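Local coordinates for protein catechol 1,2-dioxygenase (Acinetobacter sp., PDB 1DMH) that cleaves the aromatic ring of catechol between its two hydroxyl-bearing carbons with molecular oxygen, using a ferric ion, to give cis,cis-muconate, at residues 134-139 and 190-195; 225-230 and 288-293; 240-245 and 255-260; 261-266 and 284-289. All blocks are in the same frame, centred on the assembly; numbering follows the deposited sequence.

Interaction 1: residues 134-139 and 190-195; sequences LILHGT and YRVRTI
The ring of Tyr190 lies flat across the backbone of Gly138, a worked example of an aromatic side chain lying over a cross-strand glycine. Gly138 N sits 3.4 Å above the ring plane, offset toward the rim, and CE1 of Tyr190 comes within 3.4 Å of CA of Gly138. The ring can fold over its neighbour because its CG stands between the backbone N and the carbonyl carbon (chi1 70°), and glycine puts no side chain in its way. On the same face, Leu136 and Val192 run side by side, CB of Leu136 3.7 Å from CG2 of Val192, and Leu134 lies alongside Thr194 in the same manner.

The other face mixes polar and apolar groups, and includes one diagonal contact. Arg191 is extended from CG to NE, which carries its guanidinium past His137 to Ile135; there CG2 of Ile135 rests over one face of the group, 3.4 Å from CZ of Arg191. The His137 ring runs alongside, its plane 32° from the guanidinium. NE2 of His137 is held by Glu285, and NH2 of Arg191 by Asn277. Six backbone hydrogen bonds join the antiparallel strands, among them a nearly straight one from Thr194 N to Leu134 O at 2.8 Å.

Strand 133-141 is thus paired on one edge with 189-195 and on the other, in parallel, with 283-291, where Phe288 O receives the Tyr190 hydroxyl. The face with Leu134 and Leu136 packs against strand 220-230, Leu134 on Ile225 and Leu136 on Tyr227.

Interaction 2: residues 225-230 and 288-293; sequences IHYFVS and FDLKLT. With FE (Fe (III) ion), chain C; MCT (4-methylcatechol), chain D.
Leu290 fits a methyl group into the notch between Tyr227 and Val229, and the rest of the contact is built around that insertion. Its CD2 lies 3.6 Å from CG2 of Val229 and 3.9 Å from CD2 of Tyr227, while its other methyl, CD1, approaches CE2 of the same tyrosine ring. One pair further along, a second leucine methyl meets the valine: CD2 of Leu292 rests against CG1 of Val229 at 3.7 Å. The two methyls of Val229 are therefore shared out, one to each leucine, because chi1 of -176° sets CG1 beside the carbonyl carbon and CG2 beside the backbone N.

At the opposite end, Phe288 crosses the hydroxyl end of Tyr227 obliquely. CD2 of Phe288 is 4.0 Å from CZ of Tyr227, and the two ring planes are turned 56° to each other. The tyrosine hydroxyl lies at the edge of the phenylalanine ring, near its plane, and finds its polar partner in the hydroxyl of Tyr190. No hydrogen bond links the two segments; the contact is almost wholly apolar, the one polar atom at it being the hydroxyl of Tyr227, and both backbones stay well apart.

On the other side of this strand His226 serves the iron site. Its NE2 binds the ferric ion at 2.1 Å, and 4-methylcatechol chelates it through O3 and O4; Tyr164 and His224 add further protein ligands, and Trp156 stacks on the His226 ring. A strand with one side in an apolar core and the other holding non-haem iron(III) is the pattern of the beta-sandwich intradiol dioxygenases.

Interaction 3: residues 240-245 and 255-260; sequences QINVAG and YATREG
Asn242 and Thr257 bury the largest areas here, and they meet almost at a right angle. The methyl CG2 of Thr257 presses on the end of the asparagine amide from outside its plane, 3.0 Å from OD1 and 3.1 Å from ND2 of Asn242, nearly equidistant from both. Both distances are shorter than usual for a methyl group, so the exact placing of the amide is somewhat doubtful; nothing polar is exchanged across it. ND2 of Asn242 is buried by the contact and has no hydrogen-bonding partner in the model. Thr257 turns its methyl toward the amide because its OG1 takes the place between the backbone N and the carbonyl carbon (chi1 56°), from which the hydroxyl bonds to Thr249 O instead.

The contact fastens the long connection between strands 237-243 and 262-268, neighbours in the sheet and parallel to each other, back onto the first of them. The strand end of the contact lies close to the iron centre: Gln240 packs on His224 and His226, two of the iron ligands.

Gln240 supplies the next largest share of strand surface. Extended beyond CG, it brings OE1 to 4.0 Å from CB of Ala256, while the same oxygen receives a weak hydrogen bond from Arg221, a residue of the 4-methylcatechol pocket. On either side of Ala256 and Thr257 in the sequence, Arg258 directs its guanidinium away from the strand into a salt bridge with Asp89, and the ring of Tyr255 meets Phe14 of the second subunit edge-to-face.

Interaction 4: residues 261-266 and 284-289; sequences LVVDAV and AEMVFD
Val266 and Glu285 satisfy each other's backbone polar groups with a reciprocal pair of hydrogen bonds. Val266 N donates to Glu285 O at 2.8 Å, and Glu285 N donates to Val266 O at 2.7 Å; both bonds are somewhat bent, with N-H...O angles of 146° and 151°. Two further C-H groups lean on these carbonyls: CA of Ala265 makes a C-H...O contact with Glu285 O, and CA of Ala284 one with Val266 O at 3.2 Å.

Beyond this pair direct bonding stops and a water takes over, giving to Asp264 O at 2.7 Å and accepting a longer bond from Val287 N at 3.2 Å. It is a compact case of two antiparallel strands splaying apart, with solvent bridging the polar groups at the point of separation. On its other edge strand 262-268 pairs with 237-243, and the backbones of Leu261, just before it, and Val263 bond with Asn242.

Side chains fill the widening gap. Met286, bent at chi3 (72°), swings CE to 3.6 Å from CB of Val263, while its CG lies against CB of Ala265. Val263 turns CG2 to CD1 of Phe288 at 3.7 Å, and CD2 of Leu261 touches CZ at the far end of that ring. The Glu285 carboxylate is engaged outside the pair, OE2 with His137 of strand 133-141 and OE1, weakly, with His268.

All four contacts reach the same mixed sheet of the catalytic domain. Strand 283-291 is used by interactions 2 and 4, which share Phe288 and Asp289, and interaction 1 lies on its parallel neighbour, 133-141. The centres of interactions 1 and 4 are about 9 Å apart, those of 3 and 4 about 11 Å, and those of 1 and 3 about 17 Å. Along the chain interaction 1 closes first, interaction 3 is nested within the loop closed by interaction 2, and 4 follows 3. Ile241, on strand 237-243 between 220-230 and 262-268, touches Phe288, so the apolar core continues up to the strands carrying the iron ligands.

Interaction 1: residues 134-139 and 190-195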
loop_
_atom_site.group_PDB
_atom_site.type_symbol
_atom_site.label_atom_id
_atom_site.label_comp_id
_atom_site.label_asym_id
_atom_site.label_seq_id
_atom_site.Cartn_x
_atom_site.Cartn_y
_atom_site.Cartn_z
ATOM N N LEU A 134 16.168 -28.316 21.774
ATOM C CA LEU A 134 15.593 -27.451 22.802
ATOM C C LEU A 134 14.402 -28.168 23.428
ATOM O O LEU A 134 13.525 -28.642 22.702
ATOM C CB LEU A 134 15.070 -26.153 22.166
ATOM C CG LEU A 134 14.839 -24.869 22.969
ATOM C CD1 LEU A 134 13.577 -24.240 22.451
ATOM C CD2 LEU A 134 14.788 -25.087 24.433
ATOM N N ILE A 135 14.379 -28.260 24.758
ATOM C CA ILE A 135 13.249 -28.870 25.488
ATOM C C ILE A 135 12.578 -27.627 26.097
ATOM O O ILE A 135 13.192 -26.932 26.911
ATOM C CB ILE A 135 13.720 -29.805 26.668
ATOM C CG1 ILE A 135 14.558 -30.961 26.125
ATOM C CG2 ILE A 135 12.525 -30.330 27.477
ATOM C CD1 ILE A 135 13.851 -31.791 25.115
ATOM N N LEU A 136 11.347 -27.328 25.695
ATOM C CA LEU A 136 10.658 -26.141 26.204
ATOM C C LEU A 136 9.428 -26.645 26.954
ATOM O O LEU A 136 8.636 -27.412 26.425
ATOM C CB LEU A 136 10.231 -25.277 25.031
ATOM C CG LEU A 136 9.867 -23.784 25.089
ATOM C CD1 LEU A 136 8.736 -23.602 24.089
ATOM C CD2 LEU A 136 9.474 -23.286 26.455
ATOM N N HIS A 137 9.269 -26.217 28.191
ATOM C CA HIS A 137 8.128 -26.682 28.946
ATOM C C HIS A 137 7.681 -25.650 29.971
ATOM O O HIS A 137 8.390 -24.689 30.273
ATOM C CB HIS A 137 8.483 -28.023 29.610
ATOM C CG HIS A 137 9.655 -27.951 30.543
ATOM N ND1 HIS A 137 9.517 -27.713 31.893
ATOM C CD2 HIS A 137 10.988 -28.043 30.314
ATOM C CE1 HIS A 137 10.712 -27.664 32.458
ATOM N NE2 HIS A 137 11.622 -27.862 31.522
ATOM N N GLY A 138 6.479 -25.843 30.485
ATOM C CA GLY A 138 5.969 -24.922 31.466
ATOM C C GLY A 138 4.598 -25.341 31.916
ATOM O O GLY A 138 4.109 -26.404 31.542
ATOM N N THR A 139 3.984 -24.494 32.725
ATOM C CA THR A 139 2.656 -24.760 33.244
ATOM C C THR A 139 1.755 -23.599 32.855
ATOM O O THR A 139 2.209 -22.459 32.787
ATOM C CB THR A 139 2.672 -24.859 34.799
ATOM O OG1 THR A 139 3.527 -25.936 35.213
ATOM C CG2 THR A 139 1.245 -25.081 35.341
ATOM N N TYR A 190 2.711 -28.303 29.586
ATOM C CA TYR A 190 2.954 -28.535 28.162
ATOM C C TYR A 190 4.455 -28.761 28.076
ATOM O O TYR A 190 5.226 -28.235 28.885
ATOM C CB TYR A 190 2.539 -27.319 27.317
ATOM C CG TYR A 190 3.436 -26.095 27.474
ATOM C CD1 TYR A 190 3.237 -25.185 28.516
ATOM C CD2 TYR A 190 4.504 -25.878 26.612
ATOM C CE1 TYR A 190 4.087 -24.089 28.702
ATOM C CE2 TYR A 190 5.360 -24.785 26.786
ATOM C CZ TYR A 190 5.146 -23.894 27.832
ATOM O OH TYR A 190 5.997 -22.822 28.014
ATOM N N ARG A 191 4.879 -29.571 27.131
ATOM C CA ARG A 191 6.287 -29.818 26.989
ATOM C C ARG A 191 6.534 -30.120 25.535
ATOM O O ARG A 191 5.792 -30.892 24.920
ATOM C CB ARG A 191 6.693 -31.000 27.856
ATOM C CG ARG A 191 8.154 -31.375 27.753
ATOM C CD ARG A 191 8.433 -32.576 28.635
ATOM N NE ARG A 191 9.727 -33.200 28.346
ATOM C CZ ARG A 191 10.863 -32.936 28.993
ATOM N NH1 ARG A 191 10.866 -32.062 30.008
ATOM N NH2 ARG A 191 11.994 -33.568 28.638
ATOM N N VAL A 192 7.537 -29.481 24.951
ATOM C CA VAL A 192 7.828 -29.773 23.565
ATOM C C VAL A 192 9.293 -29.956 23.364
ATOM O O VAL A 192 10.103 -29.433 24.128
ATOM C CB VAL A 192 7.381 -28.654 22.596
ATOM C CG1 VAL A 192 5.928 -28.513 22.650
ATOM C CG2 VAL A 192 8.047 -27.337 22.952
ATOM N N ARG A 193 9.622 -30.741 22.352
ATOM C CA ARG A 193 11.004 -30.922 21.968
ATOM C C ARG A 193 11.085 -30.240 20.580
ATOM O O ARG A 193 10.290 -30.543 19.681
ATOM C CB ARG A 193 11.374 -32.406 21.861
ATOM C CG ARG A 193 12.701 -32.580 21.148
ATOM C CD ARG A 193 13.197 -34.013 21.086
ATOM N NE ARG A 193 14.345 -34.038 20.190
ATOM C CZ ARG A 193 15.156 -35.074 20.026
ATOM N NH1 ARG A 193 14.945 -36.181 20.702
ATOM N NH2 ARG A 193 16.183 -34.986 19.191
ATOM N N THR A 194 12.012 -29.298 20.419
ATOM C CA THR A 194 12.156 -28.619 19.141
ATOM C C THR A 194 13.631 -28.188 19.018
ATOM O O THR A 194 14.508 -28.874 19.558
ATOM C CB THR A 194 11.198 -27.414 19.065
ATOM O OG1 THR A 194 11.246 -26.857 17.752
ATOM C CG2 THR A 194 11.558 -26.357 20.093
ATOM N N ILE A 195 13.922 -27.112 18.287
ATOM C CA ILE A 195 15.302 -26.628 18.204
ATOM C C ILE A 195 15.314 -25.132 18.540
ATOM O O ILE A 195 14.276 -24.466 18.454
ATOM C CB ILE A 195 15.935 -26.814 16.784
ATOM C CG1 ILE A 195 15.106 -26.072 15.741
ATOM C CG2 ILE A 195 16.056 -28.296 16.433
ATOM C CD1 ILE A 195 15.741 -26.051 14.370
#

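Interaction 2: residues 225-230 and 288-293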
loop_
_atom_site.group_PDB
_atom_site.type_symbol
_atom_site.label_atom_id
_atom_site.label_comp_id
_atom_site.label_asym_id
_atom_site.label_seq_id
_atom_site.Cartn_x
_atom_site.Cartn_y
_atom_site.Cartn_z
ATOM N N ILE A 225 10.111 -17.205 20.310
ATOM C CA ILE A 225 9.133 -18.281 20.129
ATOM C C ILE A 225 7.743 -17.694 20.387
ATOM O O ILE A 225 7.525 -17.047 21.406
ATOM C CB ILE A 225 9.415 -19.425 21.122
ATOM C CG1 ILE A 225 10.814 -19.999 20.840
ATOM C CG2 ILE A 225 8.326 -20.505 21.013
ATOM C CD1 ILE A 225 11.320 -20.963 21.904
ATOM N N HIS A 226 6.819 -17.910 19.456
ATOM C CA HIS A 226 5.451 -17.387 19.563
ATOM C C HIS A 226 4.521 -18.322 20.339
ATOM O O HIS A 226 4.670 -19.535 20.279
ATOM C CB HIS A 226 4.848 -17.224 18.165
ATOM C CG HIS A 226 5.511 -16.176 17.335
ATOM N ND1 HIS A 226 5.127 -14.846 17.369
ATOM C CD2 HIS A 226 6.538 -16.254 16.456
ATOM C CE1 HIS A 226 5.893 -14.154 16.541
ATOM N NE2 HIS A 226 6.753 -14.983 15.977
ATOM N N TYR A 227 3.549 -17.733 21.032
ATOM C CA TYR A 227 2.538 -18.474 21.768
ATOM C C TYR A 227 1.131 -17.894 21.575
ATOM O O TYR A 227 0.950 -16.671 21.508
ATOM C CB TYR A 227 2.749 -18.394 23.285
ATOM C CG TYR A 227 3.858 -19.203 23.895
ATOM C CD1 TYR A 227 5.182 -18.763 23.850
ATOM C CD2 TYR A 227 3.568 -20.391 24.564
ATOM C CE1 TYR A 227 6.204 -19.492 24.470
ATOM C CE2 TYR A 227 4.567 -21.135 25.186
ATOM C CZ TYR A 227 5.880 -20.684 25.143
ATOM O OH TYR A 227 6.856 -21.408 25.783
ATOM N N PHE A 228 0.155 -18.801 21.507
ATOM C CA PHE A 228 -1.275 -18.492 21.538
ATOM C C PHE A 228 -1.659 -19.453 22.681
ATOM O O PHE A 228 -1.241 -20.613 22.687
ATOM C CB PHE A 228 -2.043 -18.960 20.307
ATOM C CG PHE A 228 -2.248 -17.911 19.264
ATOM C CD1 PHE A 228 -2.239 -16.555 19.578
ATOM C CD2 PHE A 228 -2.478 -18.286 17.961
ATOM C CE1 PHE A 228 -2.453 -15.587 18.577
ATOM C CE2 PHE A 228 -2.692 -17.335 16.955
ATOM C CZ PHE A 228 -2.680 -15.982 17.265
ATOM N N VAL A 229 -2.387 -18.968 23.673
ATOM C CA VAL A 229 -2.866 -19.855 24.715
ATOM C C VAL A 229 -4.346 -19.506 24.877
ATOM O O VAL A 229 -4.710 -18.337 25.067
ATOM C CB VAL A 229 -2.147 -19.655 26.078
ATOM C CG1 VAL A 229 -2.655 -20.703 27.101
ATOM C CG2 VAL A 229 -0.636 -19.800 25.902
ATOM N N SER A 230 -5.205 -20.505 24.747
ATOM C CA SER A 230 -6.633 -20.286 24.949
ATOM C C SER A 230 -7.216 -21.380 25.867
ATOM O O SER A 230 -6.677 -22.498 25.955
ATOM C CB SER A 230 -7.378 -20.228 23.606
ATOM O OG SER A 230 -7.205 -21.388 22.840
ATOM N N PHE A 288 8.885 -21.902 30.736
ATOM C CA PHE A 288 8.124 -20.659 30.659
ATOM C C PHE A 288 6.680 -20.955 31.002
ATOM O O PHE A 288 6.017 -21.714 30.299
ATOM C CB PHE A 288 8.195 -20.025 29.264
ATOM C CG PHE A 288 7.551 -18.663 29.198
ATOM C CD1 PHE A 288 8.026 -17.616 29.993
ATOM C CD2 PHE A 288 6.441 -18.430 28.393
ATOM C CE1 PHE A 288 7.402 -16.358 29.992
ATOM C CE2 PHE A 288 5.817 -17.180 28.390
ATOM C CZ PHE A 288 6.308 -16.146 29.198
ATOM N N ASP A 289 6.218 -20.387 32.115
ATOM C CA ASP A 289 4.831 -20.566 32.559
ATOM C C ASP A 289 4.040 -19.366 32.093
ATOM O O ASP A 289 4.573 -18.248 32.018
ATOM C CB ASP A 289 4.696 -20.609 34.084
ATOM C CG ASP A 289 5.497 -21.709 34.718
ATOM O OD1 ASP A 289 5.703 -22.762 34.085
ATOM O OD2 ASP A 289 5.887 -21.523 35.876
ATOM N N LEU A 290 2.766 -19.597 31.797
ATOM C CA LEU A 290 1.884 -18.524 31.361
ATOM C C LEU A 290 0.663 -18.484 32.255
ATOM O O LEU A 290 0.126 -19.526 32.619
ATOM C CB LEU A 290 1.441 -18.729 29.912
ATOM C CG LEU A 290 2.606 -18.716 28.924
ATOM C CD1 LEU A 290 3.128 -20.134 28.834
ATOM C CD2 LEU A 290 2.180 -18.218 27.535
ATOM N N LYS A 291 0.238 -17.274 32.614
ATOM C CA LYS A 291 -0.941 -17.088 33.459
ATOM C C LYS A 291 -1.969 -16.323 32.634
ATOM O O LYS A 291 -1.658 -15.279 32.035
ATOM C CB LYS A 291 -0.588 -16.312 34.735
ATOM C CG LYS A 291 -1.771 -16.174 35.715
ATOM C CD LYS A 291 -1.324 -15.475 37.010
ATOM C CE LYS A 291 -2.488 -15.127 37.942
ATOM N NZ LYS A 291 -3.180 -16.338 38.430
ATOM N N LEU A 292 -3.186 -16.858 32.604
ATOM C CA LEU A 292 -4.281 -16.285 31.822
ATOM C C LEU A 292 -5.224 -15.335 32.586
ATOM O O LEU A 292 -5.264 -15.327 33.816
ATOM C CB LEU A 292 -5.100 -17.422 31.203
ATOM C CG LEU A 292 -4.415 -18.455 30.305
ATOM C CD1 LEU A 292 -5.479 -19.388 29.772
ATOM C CD2 LEU A 292 -3.689 -17.782 29.141
ATOM N N THR A 293 -5.967 -14.523 31.841
ATOM C CA THR A 293 -6.925 -13.611 32.447
ATOM C C THR A 293 -8.342 -14.077 32.081
ATOM O O THR A 293 -8.569 -14.718 31.041
ATOM C CB THR A 293 -6.708 -12.152 31.975
ATOM O OG1 THR A 293 -6.814 -12.092 30.551
ATOM C CG2 THR A 293 -5.329 -11.655 32.370
HETATM FE FE FE C . 8.403 -14.515 14.777
HETATM C C1 MCT D . 7.769 -10.095 12.388
HETATM C C2 MCT D . 7.243 -10.816 13.474
HETATM C C3 MCT D . 7.726 -12.121 13.706
HETATM O O3 MCT D . 7.224 -12.836 14.763
HETATM C C4 MCT D . 8.693 -12.697 12.900
HETATM O O4 MCT D . 9.131 -13.968 13.176
HETATM C C5 MCT D . 9.221 -12.014 11.836
HETATM C C6 MCT D . 8.729 -10.637 11.570
HETATM C C MCT D . 7.254 -8.670 12.111
HETATM O O HOH W 1 6.987 -13.249 13.035
#

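Interaction 3: residues 240-245 and 255-260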
loop_
_atom_site.group_PDB
_atom_site.type_symbol
_atom_site.label_atom_id
_atom_site.label_comp_id
_atom_site.label_asym_id
_atom_site.label_seq_id
_atom_site.Cartn_x
_atom_site.Cartn_y
_atom_site.Cartn_z
ATOM N N GLN A 240 5.049 -13.888 23.331
ATOM C CA GLN A 240 6.197 -14.598 22.778
ATOM C C GLN A 240 7.295 -14.532 23.818
ATOM O O GLN A 240 7.193 -13.756 24.777
ATOM C CB GLN A 240 6.693 -13.928 21.503
ATOM C CG GLN A 240 7.633 -12.800 21.803
ATOM C CD GLN A 240 8.204 -12.098 20.577
ATOM O OE1 GLN A 240 9.203 -11.358 20.701
ATOM N NE2 GLN A 240 7.584 -12.290 19.410
ATOM N N ILE A 241 8.314 -15.370 23.668
ATOM C CA ILE A 241 9.449 -15.287 24.581
ATOM C C ILE A 241 10.694 -15.050 23.753
ATOM O O ILE A 241 10.780 -15.486 22.610
ATOM C CB ILE A 241 9.624 -16.536 25.483
ATOM C CG1 ILE A 241 9.670 -17.822 24.661
ATOM C CG2 ILE A 241 8.522 -16.535 26.523
ATOM C CD1 ILE A 241 9.829 -19.100 25.500
ATOM N N ASN A 242 11.617 -14.304 24.343
ATOM C CA ASN A 242 12.887 -13.936 23.738
ATOM C C ASN A 242 13.987 -14.766 24.354
ATOM O O ASN A 242 14.028 -14.934 25.575
ATOM C CB ASN A 242 13.193 -12.471 24.032
ATOM C CG ASN A 242 12.392 -11.561 23.209
ATOM O OD1 ASN A 242 12.681 -11.397 22.032
ATOM N ND2 ASN A 242 11.339 -10.976 23.790
ATOM N N VAL A 243 14.882 -15.274 23.521
ATOM C CA VAL A 243 15.991 -16.062 24.048
ATOM C C VAL A 243 16.997 -15.064 24.648
ATOM O O VAL A 243 17.505 -14.167 23.954
ATOM C CB VAL A 243 16.642 -16.920 22.924
ATOM C CG1 VAL A 243 17.849 -17.662 23.464
ATOM C CG2 VAL A 243 15.604 -17.903 22.361
ATOM N N ALA A 244 17.263 -15.200 25.941
ATOM C CA ALA A 244 18.187 -14.279 26.599
ATOM C C ALA A 244 19.588 -14.304 25.948
ATOM O O ALA A 244 20.061 -15.338 25.463
ATOM C CB ALA A 244 18.267 -14.598 28.129
ATOM N N GLY A 245 20.227 -13.141 25.913
ATOM C CA GLY A 245 21.560 -13.049 25.345
ATOM C C GLY A 245 21.601 -12.630 23.892
ATOM O O GLY A 245 22.661 -12.269 23.392
ATOM N N TYR A 255 9.761 -3.973 17.834
ATOM C CA TYR A 255 9.464 -3.480 19.193
ATOM C C TYR A 255 8.550 -4.388 20.034
ATOM O O TYR A 255 7.690 -3.916 20.783
ATOM C CB TYR A 255 8.812 -2.104 19.086
ATOM C CG TYR A 255 9.575 -1.158 18.208
ATOM C CD1 TYR A 255 10.740 -0.556 18.671
ATOM C CD2 TYR A 255 9.139 -0.859 16.903
ATOM C CE1 TYR A 255 11.465 0.330 17.868
ATOM C CE2 TYR A 255 9.861 0.031 16.087
ATOM C CZ TYR A 255 11.022 0.616 16.591
ATOM O OH TYR A 255 11.758 1.494 15.842
ATOM N N ALA A 256 8.758 -5.692 19.944
ATOM C CA ALA A 256 7.896 -6.607 20.664
ATOM C C ALA A 256 8.435 -7.125 21.981
ATOM O O ALA A 256 7.690 -7.700 22.763
ATOM C CB ALA A 256 7.556 -7.779 19.765
ATOM N N THR A 257 9.717 -6.951 22.244
ATOM C CA THR A 257 10.251 -7.481 23.487
ATOM C C THR A 257 9.762 -6.717 24.719
ATOM O O THR A 257 9.602 -5.492 24.698
ATOM C CB THR A 257 11.793 -7.560 23.408
ATOM O OG1 THR A 257 12.315 -6.276 23.105
ATOM C CG2 THR A 257 12.209 -8.478 22.270
ATOM N N ARG A 258 9.483 -7.471 25.783
ATOM C CA ARG A 258 8.993 -6.933 27.048
ATOM C C ARG A 258 9.631 -7.605 28.225
ATOM O O ARG A 258 9.987 -8.778 28.154
ATOM C CB ARG A 258 7.514 -7.190 27.226
ATOM C CG ARG A 258 6.644 -6.568 26.218
ATOM C CD ARG A 258 5.347 -6.418 26.892
ATOM N NE ARG A 258 4.462 -5.580 26.123
ATOM C CZ ARG A 258 3.362 -5.036 26.623
ATOM N NH1 ARG A 258 3.035 -5.255 27.891
ATOM N NH2 ARG A 258 2.598 -4.277 25.844
ATOM N N GLU A 259 9.723 -6.870 29.328
ATOM C CA GLU A 259 10.282 -7.425 30.552
ATOM C C GLU A 259 9.351 -8.534 30.991
ATOM O O GLU A 259 8.130 -8.371 30.975
ATOM C CB GLU A 259 10.353 -6.371 31.655
ATOM C CG GLU A 259 11.394 -5.315 31.405
ATOM C CD GLU A 259 11.434 -4.304 32.535
ATOM O OE1 GLU A 259 11.624 -4.749 33.706
ATOM O OE2 GLU A 259 11.273 -3.076 32.257
ATOM N N GLY A 260 9.934 -9.652 31.390
ATOM C CA GLY A 260 9.123 -10.768 31.798
ATOM C C GLY A 260 8.983 -11.754 30.659
ATOM O O GLY A 260 8.491 -12.846 30.869
#

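Interaction 4: residues 261-266 and 284-289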
loop_
_atom_site.group_PDB
_atom_site.type_symbol
_atom_site.label_atom_id
_atom_site.label_comp_id
_atom_site.label_asym_id
_atom_site.label_seq_id
_atom_site.Cartn_x
_atom_site.Cartn_y
_atom_site.Cartn_z
ATOM N N LEU A 261 9.396 -11.381 29.453
ATOM C CA LEU A 261 9.297 -12.299 28.317
ATOM C C LEU A 261 10.674 -12.740 27.804
ATOM O O LEU A 261 10.771 -13.421 26.768
ATOM C CB LEU A 261 8.497 -11.670 27.173
ATOM C CG LEU A 261 7.047 -11.280 27.482
ATOM C CD1 LEU A 261 6.409 -10.703 26.215
ATOM C CD2 LEU A 261 6.262 -12.493 27.997
ATOM N N VAL A 262 11.733 -12.356 28.520
ATOM C CA VAL A 262 13.098 -12.743 28.137
ATOM C C VAL A 262 13.428 -13.969 28.979
ATOM O O VAL A 262 13.429 -13.896 30.199
ATOM C CB VAL A 262 14.102 -11.605 28.443
ATOM C CG1 VAL A 262 15.511 -12.032 28.072
ATOM C CG2 VAL A 262 13.689 -10.344 27.691
ATOM N N VAL A 263 13.714 -15.087 28.329
ATOM C CA VAL A 263 13.980 -16.334 29.034
ATOM C C VAL A 263 15.367 -16.930 28.728
ATOM O O VAL A 263 15.816 -16.935 27.578
ATOM C CB VAL A 263 12.841 -17.353 28.658
ATOM C CG1 VAL A 263 13.035 -18.692 29.361
ATOM C CG2 VAL A 263 11.464 -16.740 28.989
ATOM N N ASP A 264 16.044 -17.431 29.761
ATOM C CA ASP A 264 17.360 -18.044 29.575
ATOM C C ASP A 264 17.230 -19.472 29.066
ATOM O O ASP A 264 16.434 -20.253 29.583
ATOM C CB ASP A 264 18.147 -18.152 30.889
ATOM C CG ASP A 264 18.278 -16.834 31.618
ATOM O OD1 ASP A 264 18.745 -15.843 31.012
ATOM O OD2 ASP A 264 17.913 -16.795 32.818
ATOM N N ALA A 265 18.027 -19.821 28.069
ATOM C CA ALA A 265 18.040 -21.187 27.559
ATOM C C ALA A 265 19.265 -21.819 28.228
ATOM O O ALA A 265 20.398 -21.513 27.859
ATOM C CB ALA A 265 18.209 -21.195 26.050
ATOM N N VAL A 266 19.037 -22.666 29.220
ATOM C CA VAL A 266 20.112 -23.340 29.939
ATOM C C VAL A 266 20.695 -24.512 29.148
ATOM O O VAL A 266 19.952 -25.371 28.667
ATOM C CB VAL A 266 19.595 -23.869 31.277
ATOM C CG1 VAL A 266 20.656 -24.691 31.965
ATOM C CG2 VAL A 266 19.152 -22.701 32.141
ATOM N N ALA A 284 19.461 -27.617 24.993
ATOM C CA ALA A 284 19.128 -26.422 25.757
ATOM C C ALA A 284 17.738 -26.637 26.403
ATOM O O ALA A 284 16.881 -27.358 25.869
ATOM C CB ALA A 284 19.103 -25.214 24.834
ATOM N N GLU A 285 17.529 -26.035 27.568
ATOM C CA GLU A 285 16.237 -26.132 28.239
ATOM C C GLU A 285 15.715 -24.738 28.616
ATOM O O GLU A 285 16.470 -23.896 29.132
ATOM C CB GLU A 285 16.326 -26.999 29.502
ATOM C CG GLU A 285 15.033 -27.032 30.317
ATOM C CD GLU A 285 15.156 -27.861 31.578
ATOM O OE1 GLU A 285 16.198 -27.755 32.262
ATOM O OE2 GLU A 285 14.207 -28.603 31.909
ATOM N N MET A 286 14.434 -24.502 28.335
ATOM C CA MET A 286 13.756 -23.248 28.673
ATOM C C MET A 286 12.450 -23.620 29.362
ATOM O O MET A 286 11.743 -24.524 28.929
ATOM C CB MET A 286 13.441 -22.408 27.434
ATOM C CG MET A 286 14.666 -21.929 26.657
ATOM S SD MET A 286 14.270 -20.982 25.157
ATOM C CE MET A 286 13.697 -19.490 25.852
ATOM N N VAL A 287 12.157 -22.946 30.465
ATOM C CA VAL A 287 10.929 -23.175 31.205
ATOM C C VAL A 287 10.160 -21.857 31.086
ATOM O O VAL A 287 10.737 -20.794 31.283
ATOM C CB VAL A 287 11.215 -23.446 32.711
ATOM C CG1 VAL A 287 9.915 -23.722 33.459
ATOM C CG2 VAL A 287 12.162 -24.604 32.853
ATOM N N PHE A 288 8.885 -21.902 30.736
ATOM C CA PHE A 288 8.124 -20.659 30.659
ATOM C C PHE A 288 6.680 -20.955 31.002
ATOM O O PHE A 288 6.017 -21.714 30.299
ATOM C CB PHE A 288 8.195 -20.025 29.264
ATOM C CG PHE A 288 7.551 -18.663 29.198
ATOM C CD1 PHE A 288 8.026 -17.616 29.993
ATOM C CD2 PHE A 288 6.441 -18.430 28.393
ATOM C CE1 PHE A 288 7.402 -16.358 29.992
ATOM C CE2 PHE A 288 5.817 -17.180 28.390
ATOM C CZ PHE A 288 6.308 -16.146 29.198
ATOM N N ASP A 289 6.218 -20.387 32.115
ATOM C CA ASP A 289 4.831 -20.566 32.559
ATOM C C ASP A 289 4.040 -19.366 32.093
ATOM O O ASP A 289 4.573 -18.248 32.018
ATOM C CB ASP A 289 4.696 -20.609 34.084
ATOM C CG ASP A 289 5.497 -21.709 34.718
ATOM O OD1 ASP A 289 5.703 -22.762 34.085
ATOM O OD2 ASP A 289 5.887 -21.523 35.876
HETATM O O HOH W 2 14.642 -21.209 31.362
#